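Local coordinates for YonK protein (Bacillus subtilis, PDB 2H4O) that is of unknown function but assembles into an octamer and is encoded by the SPbeta prophage carried in the bacterial genome, at residues 19-23 with 33-39. Numbering follows the deposited sequence.
Sequences VMEVT and YDFKEIL
Met20, present as selenomethionine, reaches from the turn before strand 21-25 to Phe35 and Leu39, one turn apart on helix 35-40, which supply apolar surface for it. Its long, unbranched chain bends at chi2 (-73°) and chi3 (-91°), which brings the terminal CE to 3.7 Å from Leu39 CD2, the two side chains crossing at about a right angle; CE also lies 4.2 Å from Phe35 CD2. With Glu21 it forms a G1 beta bulge opposite Asp16. Glu21 holds its aliphatic CB 3.5 Å from Tyr33 O; its long acidic chain suits this partly exposed strand site, for the carboxylate reaches a salt bridge with Lys60 of a neighbouring subunit. Val22 makes an antiparallel hydrogen-bonded pair with Tyr33: Tyr33 N gives a nearly straight bond to Val22 O (2.8 Å, 172°), and Val22 N a more bent one to Tyr33 O (2.9 Å). Beta-branched and apolar, Val22 suits a buried strand position; its CG2 packs 4.1 Å from Phe35 CB. Asp34 stands at the N-cap, where its carboxylate probably accepts from Glu37 N. The contact lies at the open end of hairpin 21-25/30-34, where the second strand runs into helix 35-40; strand 14-16 flanks 21-25 on its other edge, and Val11 of strand 4-12 packs on Val22.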
ATOM      1  N   VAL A  19      -0.264  19.667  27.886  1.00 75.00           N
ATOM      2  CA  VAL A  19      -0.040  18.626  28.880  1.00 73.92           C
ATOM      3  C   VAL A  19       0.683  17.483  28.183  1.00 72.90           C
ATOM      4  O   VAL A  19       1.019  16.477  28.799  1.00 72.77           O
ATOM      5  CB  VAL A  19      -1.359  18.092  29.427  1.00 74.03           C
ATOM      6  CG1 VAL A  19      -1.121  17.404  30.766  1.00 75.03           C
ATOM      7  CG2 VAL A  19      -2.356  19.222  29.562  1.00 75.13           C
HETATM    8  N   MSE A  20       0.910  17.655  26.883  1.00 71.63           N
HETATM    9  CA  MSE A  20       1.576  16.657  26.059  1.00 70.00           C
HETATM   10  C   MSE A  20       0.934  15.269  26.131  1.00 67.57           C
HETATM   11  O   MSE A  20       1.605  14.266  26.386  1.00 66.03           O
HETATM   12  CB  MSE A  20       3.053  16.571  26.433  1.00 72.37           C
HETATM   13  CG  MSE A  20       3.936  17.548  25.665  1.00 74.03           C
HETATM   14 SE   MSE A  20       4.231  17.094  23.770  1.00 76.87          SE
HETATM   15  CE  MSE A  20       5.825  16.022  23.933  1.00 73.54           C
ATOM     16  N   GLU A  21      -0.372  15.222  25.881  1.00 66.27           N
ATOM     17  CA  GLU A  21      -1.117  13.969  25.907  1.00 66.20           C
ATOM     18  C   GLU A  21      -2.072  13.776  24.717  1.00 64.30           C
ATOM     19  O   GLU A  21      -2.664  14.710  24.194  1.00 62.61           O
ATOM     20  CB  GLU A  21      -1.929  13.868  27.195  1.00 67.32           C
ATOM     21  CG  GLU A  21      -1.121  14.101  28.459  1.00 70.53           C
ATOM     22  CD  GLU A  21      -1.951  13.941  29.721  1.00 71.83           C
ATOM     23  OE1 GLU A  21      -3.072  14.502  29.779  1.00 71.38           O
ATOM     24  OE2 GLU A  21      -1.473  13.260  30.658  1.00 73.01           O
ATOM     25  N   VAL A  22      -2.205  12.538  24.281  1.00 63.70           N
ATOM     26  CA  VAL A  22      -3.119  12.211  23.200  1.00 62.77           C
ATOM     27  C   VAL A  22      -4.179  11.302  23.816  1.00 61.83           C
ATOM     28  O   VAL A  22      -3.865  10.332  24.524  1.00 59.91           O
ATOM     29  CB  VAL A  22      -2.426  11.437  22.037  1.00 61.27           C
ATOM     30  CG1 VAL A  22      -3.423  11.192  20.918  1.00 60.11           C
ATOM     31  CG2 VAL A  22      -1.211  12.211  21.541  1.00 62.08           C
ATOM     32  N   THR A  23      -5.434  11.615  23.533  1.00 61.86           N
ATOM     33  CA  THR A  23      -6.517  10.832  24.068  1.00 63.03           C
ATOM     34  C   THR A  23      -7.602  10.474  23.039  1.00 63.54           C
ATOM     35  O   THR A  23      -8.233  11.358  22.468  1.00 62.47           O
ATOM     36  CB  THR A  23      -7.124  11.567  25.295  1.00 62.90           C
ATOM     37  OG1 THR A  23      -8.348  10.938  25.691  1.00 62.01           O
ATOM     38  CG2 THR A  23      -7.367  13.017  24.986  1.00 62.39           C
ATOM     39  N   TYR A  33      -3.048   8.645  26.563  1.00 57.47           N
ATOM     40  CA  TYR A  33      -1.662   8.231  26.467  1.00 57.16           C
ATOM     41  C   TYR A  33      -0.832   9.496  26.628  1.00 58.04           C
ATOM     42  O   TYR A  33      -1.248  10.569  26.204  1.00 57.23           O
ATOM     43  CB  TYR A  33      -1.397   7.605  25.079  1.00 55.61           C
ATOM     44  CG  TYR A  33      -2.380   6.525  24.658  1.00 53.17           C
ATOM     45  CD1 TYR A  33      -2.252   5.213  25.111  1.00 52.53           C
ATOM     46  CD2 TYR A  33      -3.454   6.828  23.836  1.00 51.70           C
ATOM     47  CE1 TYR A  33      -3.172   4.236  24.753  1.00 51.50           C
ATOM     48  CE2 TYR A  33      -4.371   5.866  23.474  1.00 51.11           C
ATOM     49  CZ  TYR A  33      -4.225   4.571  23.927  1.00 51.64           C
ATOM     50  OH  TYR A  33      -5.106   3.599  23.489  1.00 52.27           O
ATOM     51  N   ASP A  34       0.329   9.397  27.255  1.00 59.39           N
ATOM     52  CA  ASP A  34       1.127  10.596  27.378  1.00 62.58           C
ATOM     53  C   ASP A  34       2.214  10.519  26.334  1.00 62.01           C
ATOM     54  O   ASP A  34       3.127   9.685  26.391  1.00 61.22           O
ATOM     55  CB  ASP A  34       1.723  10.770  28.777  1.00 65.73           C
ATOM     56  CG  ASP A  34       2.738   9.729  29.105  1.00 68.88           C
ATOM     57  OD1 ASP A  34       3.899  10.128  29.331  1.00 70.17           O
ATOM     58  OD2 ASP A  34       2.371   8.524  29.140  1.00 72.80           O
ATOM     59  N   PHE A  35       2.065  11.414  25.366  1.00 61.44           N
ATOM     60  CA  PHE A  35       2.953  11.527  24.235  1.00 60.34           C
ATOM     61  C   PHE A  35       4.394  11.744  24.665  1.00 60.83           C
ATOM     62  O   PHE A  35       5.322  11.331  23.956  1.00 59.84           O
ATOM     63  CB  PHE A  35       2.459  12.663  23.358  1.00 59.51           C
ATOM     64  CG  PHE A  35       2.953  12.595  21.977  1.00 59.15           C
ATOM     65  CD1 PHE A  35       2.955  11.388  21.299  1.00 57.74           C
ATOM     66  CD2 PHE A  35       3.410  13.737  21.333  1.00 58.99           C
ATOM     67  CE1 PHE A  35       3.407  11.314  20.008  1.00 57.74           C
ATOM     68  CE2 PHE A  35       3.866  13.673  20.030  1.00 59.41           C
ATOM     69  CZ  PHE A  35       3.863  12.456  19.364  1.00 57.98           C
ATOM     70  N   LYS A  36       4.569  12.371  25.831  1.00 61.58           N
ATOM     71  CA  LYS A  36       5.895  12.640  26.383  1.00 62.83           C
ATOM     72  C   LYS A  36       6.658  11.322  26.623  1.00 62.17           C
ATOM     73  O   LYS A  36       7.755  11.113  26.106  1.00 60.26           O
ATOM     74  CB  LYS A  36       5.751  13.433  27.697  1.00 65.83           C
ATOM     75  CG  LYS A  36       7.031  14.146  28.182  1.00 68.75           C
ATOM     76  CD  LYS A  36       6.801  14.884  29.535  1.00 71.31           C
ATOM     77  CE  LYS A  36       7.816  16.062  29.807  1.00 71.52           C
ATOM     78  NZ  LYS A  36       9.274  15.691  29.769  1.00 72.21           N
ATOM     79  N   GLU A  37       6.061  10.431  27.398  1.00 62.90           N
ATOM     80  CA  GLU A  37       6.691   9.150  27.685  1.00 63.65           C
ATOM     81  C   GLU A  37       6.948   8.389  26.399  1.00 61.91           C
ATOM     82  O   GLU A  37       8.039   7.861  26.192  1.00 60.89           O
ATOM     83  CB  GLU A  37       5.804   8.303  28.594  1.00 66.20           C
ATOM     84  CG  GLU A  37       6.577   7.581  29.657  1.00 70.75           C
ATOM     85  CD  GLU A  37       7.522   8.511  30.409  1.00 74.09           C
ATOM     86  OE1 GLU A  37       8.751   8.441  30.153  1.00 75.42           O
ATOM     87  OE2 GLU A  37       7.032   9.324  31.241  1.00 75.30           O
ATOM     88  N   ILE A  38       5.930   8.312  25.547  1.00 61.13           N
ATOM     89  CA  ILE A  38       6.058   7.633  24.259  1.00 61.05           C
ATOM     90  C   ILE A  38       7.234   8.212  23.443  1.00 60.17           C
ATOM     91  O   ILE A  38       8.145   7.484  23.003  1.00 59.98           O
ATOM     92  CB  ILE A  38       4.754   7.785  23.431  1.00 60.81           C
ATOM     93  CG1 ILE A  38       3.601   7.030  24.113  1.00 60.30           C
ATOM     94  CG2 ILE A  38       4.982   7.279  22.014  1.00 61.34           C
ATOM     95  CD1 ILE A  38       2.270   7.306  23.519  1.00 57.63           C
ATOM     96  N   LEU A  39       7.208   9.534  23.266  1.00 58.99           N
ATOM     97  CA  LEU A  39       8.239  10.229  22.520  1.00 57.27           C
ATOM     98  C   LEU A  39       9.617   9.985  23.056  1.00 57.21           C
ATOM     99  O   LEU A  39      10.548   9.878  22.301  1.00 57.49           O
ATOM    100  CB  LEU A  39       7.942  11.718  22.517  1.00 56.41           C
ATOM    101  CG  LEU A  39       7.874  12.444  21.180  1.00 56.01           C
ATOM    102  CD1 LEU A  39       7.000  11.664  20.213  1.00 56.87           C
ATOM    103  CD2 LEU A  39       7.326  13.833  21.415  1.00 54.23           C
TER